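Local structure of uncharacterized protein (3WZ2) at residues N140-S145 against G171-V176. The protein is an archaeal homolog of proteasome-assembly chaperones and may take part in proteasome assembly or activation. Sequence-based numbering, arbitrary orientation.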
ATOM      1  N   ASN B 140      14.630 -27.858 -26.656  1.00 18.52           N
ATOM      2  CA  ASN B 140      13.836 -27.718 -27.857  1.00 20.69           C
ATOM      3  C   ASN B 140      14.016 -28.996 -28.720  1.00 21.80           C
ATOM      4  O   ASN B 140      13.062 -29.475 -29.315  1.00 21.59           O
ATOM      5  CB  ASN B 140      14.232 -26.490 -28.698  1.00 21.22           C
ATOM      6  CG  ASN B 140      13.625 -25.196 -28.255  1.00 24.17           C
ATOM      7  OD1 ASN B 140      13.870 -24.111 -28.849  1.00 26.26           O
ATOM      8  ND2 ASN B 140      12.808 -25.270 -27.267  1.00 22.97           N
ATOM      9  N   LYS B 141      15.236 -29.494 -28.818  1.00 23.55           N
ATOM     10  CA  LYS B 141      15.517 -30.669 -29.660  1.00 30.36           C
ATOM     11  C   LYS B 141      14.843 -31.893 -29.102  1.00 27.09           C
ATOM     12  O   LYS B 141      14.283 -32.657 -29.861  1.00 27.61           O
ATOM     13  CB  LYS B 141      17.025 -30.903 -29.843  1.00 36.41           C
ATOM     14  CG  LYS B 141      17.653 -29.814 -30.700  1.00 44.47           C
ATOM     15  CD  LYS B 141      19.197 -29.788 -30.801  1.00 57.66           C
ATOM     16  CE  LYS B 141      19.796 -31.091 -31.276  1.00 66.73           C
ATOM     17  NZ  LYS B 141      21.181 -30.890 -31.790  1.00 74.90           N
ATOM     18  N   GLU B 142      14.865 -32.066 -27.784  1.00 26.61           N
ATOM     19  CA  GLU B 142      14.096 -33.135 -27.174  1.00 29.64           C
ATOM     20  C   GLU B 142      12.618 -33.078 -27.538  1.00 26.61           C
ATOM     21  O   GLU B 142      12.020 -34.105 -27.852  1.00 30.74           O
ATOM     22  CB  GLU B 142      14.199 -33.099 -25.678  1.00 34.11           C
ATOM     23  CG  GLU B 142      15.537 -33.541 -25.171  1.00 42.46           C
ATOM     24  CD  GLU B 142      15.647 -33.347 -23.669  1.00 47.87           C
ATOM     25  OE1 GLU B 142      14.598 -33.525 -22.971  1.00 45.63           O
ATOM     26  OE2 GLU B 142      16.779 -33.014 -23.237  1.00 43.32           O
ATOM     27  N   LEU B 143      12.029 -31.895 -27.471  1.00 23.83           N
ATOM     28  CA  LEU B 143      10.625 -31.757 -27.779  1.00 24.76           C
ATOM     29  C   LEU B 143      10.364 -32.084 -29.253  1.00 25.33           C
ATOM     30  O   LEU B 143       9.359 -32.734 -29.553  1.00 23.56           O
ATOM     31  CB  LEU B 143      10.095 -30.361 -27.430  1.00 22.42           C
ATOM     32  CG  LEU B 143       9.995 -30.070 -25.921  1.00 22.02           C
ATOM     33  CD1 LEU B 143       9.915 -28.553 -25.687  1.00 23.19           C
ATOM     34  CD2 LEU B 143       8.817 -30.774 -25.268  1.00 20.76           C
ATOM     35  N   GLU B 144      11.250 -31.622 -30.148  1.00 27.26           N
ATOM     36  CA  GLU B 144      11.129 -31.892 -31.584  1.00 30.62           C
ATOM     37  C   GLU B 144      11.235 -33.386 -31.864  1.00 27.35           C
ATOM     38  O   GLU B 144      10.474 -33.906 -32.626  1.00 28.66           O
ATOM     39  CB  GLU B 144      12.187 -31.142 -32.395  1.00 32.56           C
ATOM     40  CG  GLU B 144      11.828 -29.702 -32.678  1.00 36.69           C
ATOM     41  CD  GLU B 144      13.002 -28.803 -33.106  1.00 40.33           C
ATOM     42  OE1 GLU B 144      14.186 -29.087 -32.814  1.00 40.42           O
ATOM     43  OE2 GLU B 144      12.718 -27.762 -33.740  1.00 47.13           O
ATOM     44  N   SER B 145      12.139 -34.063 -31.187  1.00 27.76           N
ATOM     45  CA  SER B 145      12.244 -35.525 -31.207  1.00 30.45           C
ATOM     46  C   SER B 145      10.968 -36.282 -30.796  1.00 31.61           C
ATOM     47  O   SER B 145      10.813 -37.437 -31.148  1.00 30.04           O
ATOM     48  CB  SER B 145      13.425 -36.000 -30.333  1.00 31.16           C
ATOM     49  OG  SER B 145      13.052 -36.297 -28.967  1.00 37.92           O
ATOM     50  N   GLY B 171      20.381 -23.517 -14.790  1.00 19.97           N
ATOM     51  CA  GLY B 171      21.075 -24.630 -15.429  1.00 18.47           C
ATOM     52  C   GLY B 171      20.238 -25.892 -15.422  1.00 20.19           C
ATOM     53  O   GLY B 171      20.753 -26.961 -15.680  1.00 20.51           O
ATOM     54  N   LEU B 172      18.940 -25.765 -15.139  1.00 20.23           N
ATOM     55  CA  LEU B 172      18.045 -26.909 -15.154  1.00 20.30           C
ATOM     56  C   LEU B 172      17.411 -27.047 -16.519  1.00 19.51           C
ATOM     57  O   LEU B 172      17.360 -26.100 -17.305  1.00 19.32           O
ATOM     58  CB  LEU B 172      16.951 -26.743 -14.111  1.00 20.86           C
ATOM     59  CG  LEU B 172      17.490 -26.570 -12.701  1.00 22.77           C
ATOM     60  CD1 LEU B 172      16.390 -26.193 -11.735  1.00 22.72           C
ATOM     61  CD2 LEU B 172      18.223 -27.847 -12.249  1.00 24.24           C
ATOM     62  N   LYS B 173      16.972 -28.251 -16.810  1.00 18.46           N
ATOM     63  CA  LYS B 173      16.275 -28.535 -18.045  1.00 19.47           C
ATOM     64  C   LYS B 173      14.830 -28.190 -17.829  1.00 17.29           C
ATOM     65  O   LYS B 173      14.158 -28.813 -17.003  1.00 15.50           O
ATOM     66  CB  LYS B 173      16.444 -30.026 -18.423  1.00 22.89           C
ATOM     67  CG  LYS B 173      17.888 -30.457 -18.616  1.00 25.57           C
ATOM     68  CD  LYS B 173      18.103 -31.968 -18.702  1.00 30.74           C
ATOM     69  CE  LYS B 173      17.574 -32.578 -19.984  1.00 33.71           C
ATOM     70  NZ  LYS B 173      17.907 -31.773 -21.197  1.00 39.25           N
ATOM     71  N   SER B 174      14.357 -27.190 -18.561  1.00 17.08           N
ATOM     72  CA  SER B 174      13.004 -26.655 -18.376  1.00 17.29           C
ATOM     73  C   SER B 174      12.215 -26.719 -19.689  1.00 17.09           C
ATOM     74  O   SER B 174      12.788 -26.629 -20.802  1.00 16.05           O
ATOM     75  CB  SER B 174      12.992 -25.250 -17.748  1.00 17.06           C
ATOM     76  OG  SER B 174      13.422 -24.249 -18.621  1.00 18.54           O
ATOM     77  N   TYR B 175      10.913 -26.948 -19.539  1.00 16.02           N
ATOM     78  CA  TYR B 175       9.995 -27.060 -20.642  1.00 16.42           C
ATOM     79  C   TYR B 175       8.649 -26.463 -20.270  1.00 16.98           C
ATOM     80  O   TYR B 175       8.259 -26.490 -19.104  1.00 16.04           O
ATOM     81  CB  TYR B 175       9.746 -28.508 -21.027  1.00 17.23           C
ATOM     82  CG  TYR B 175      10.950 -29.435 -21.021  1.00 18.96           C
ATOM     83  CD1 TYR B 175      11.545 -29.789 -19.846  1.00 20.28           C
ATOM     84  CD2 TYR B 175      11.479 -29.986 -22.207  1.00 21.14           C
ATOM     85  CE1 TYR B 175      12.622 -30.647 -19.814  1.00 20.53           C
ATOM     86  CE2 TYR B 175      12.568 -30.868 -22.181  1.00 19.83           C
ATOM     87  CZ  TYR B 175      13.109 -31.199 -20.973  1.00 20.22           C
ATOM     88  OH  TYR B 175      14.172 -32.044 -20.919  1.00 24.12           O
ATOM     89  N   VAL B 176       7.939 -25.944 -21.270  1.00 16.41           N
ATOM     90  CA  VAL B 176       6.508 -25.719 -21.160  1.00 16.93           C
ATOM     91  C   VAL B 176       5.776 -26.467 -22.300  1.00 17.62           C
ATOM     92  O   VAL B 176       6.174 -26.394 -23.445  1.00 16.24           O
ATOM     93  CB  VAL B 176       6.176 -24.224 -21.222  1.00 18.59           C
ATOM     94  CG1 VAL B 176       4.701 -23.971 -20.928  1.00 18.03           C
ATOM     95  CG2 VAL B 176       7.043 -23.418 -20.244  1.00 18.02           C
TER
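The ring of Tyr175 is met by the helix at its edge: Glu142 OE1 and Leu143 CG both lie near the ring plane, and no side chain of 140-145 lies over either face. At the phenol end Tyr175 OH donates a hydrogen bond of 2.6 Å to Glu142 OE1, reaching it on the syn side but 30° out of the carboxylate plane. Ring and carboxylate planes stand 53° apart. Further back along the same edge, Leu143 sets its branch point against the ring, CG lying 4.0 Å from Tyr175 CD2, with both methyls nearly as close to that carbon. The other carboxylate oxygen, Glu142 OE2, forms a salt bridge of 2.6 Å with Lys173 NZ, also from the syn side and closer to the plane, so each oxygen has its own donor. In the PAC2-family fold, this joins helix 137-145 to Lys173, just before strand 174-181, and to Tyr175 within it, an inner strand of the mixed sheet between strands 112-120 and 130-134. Glu142 runs extended beyond CG (chi2 174°), whereas Lys173 bends at chi3 and chi4, curling its ammonium group toward the helix. Glu138 and Glu139 also form salt bridges with Lys173 NZ, a cluster of acids that would tend to keep the lysine protonated. Lys112 makes a weak hydrogen bond with Tyr175 OH, while Leu143 also packs on Ile150 of strand 149-150.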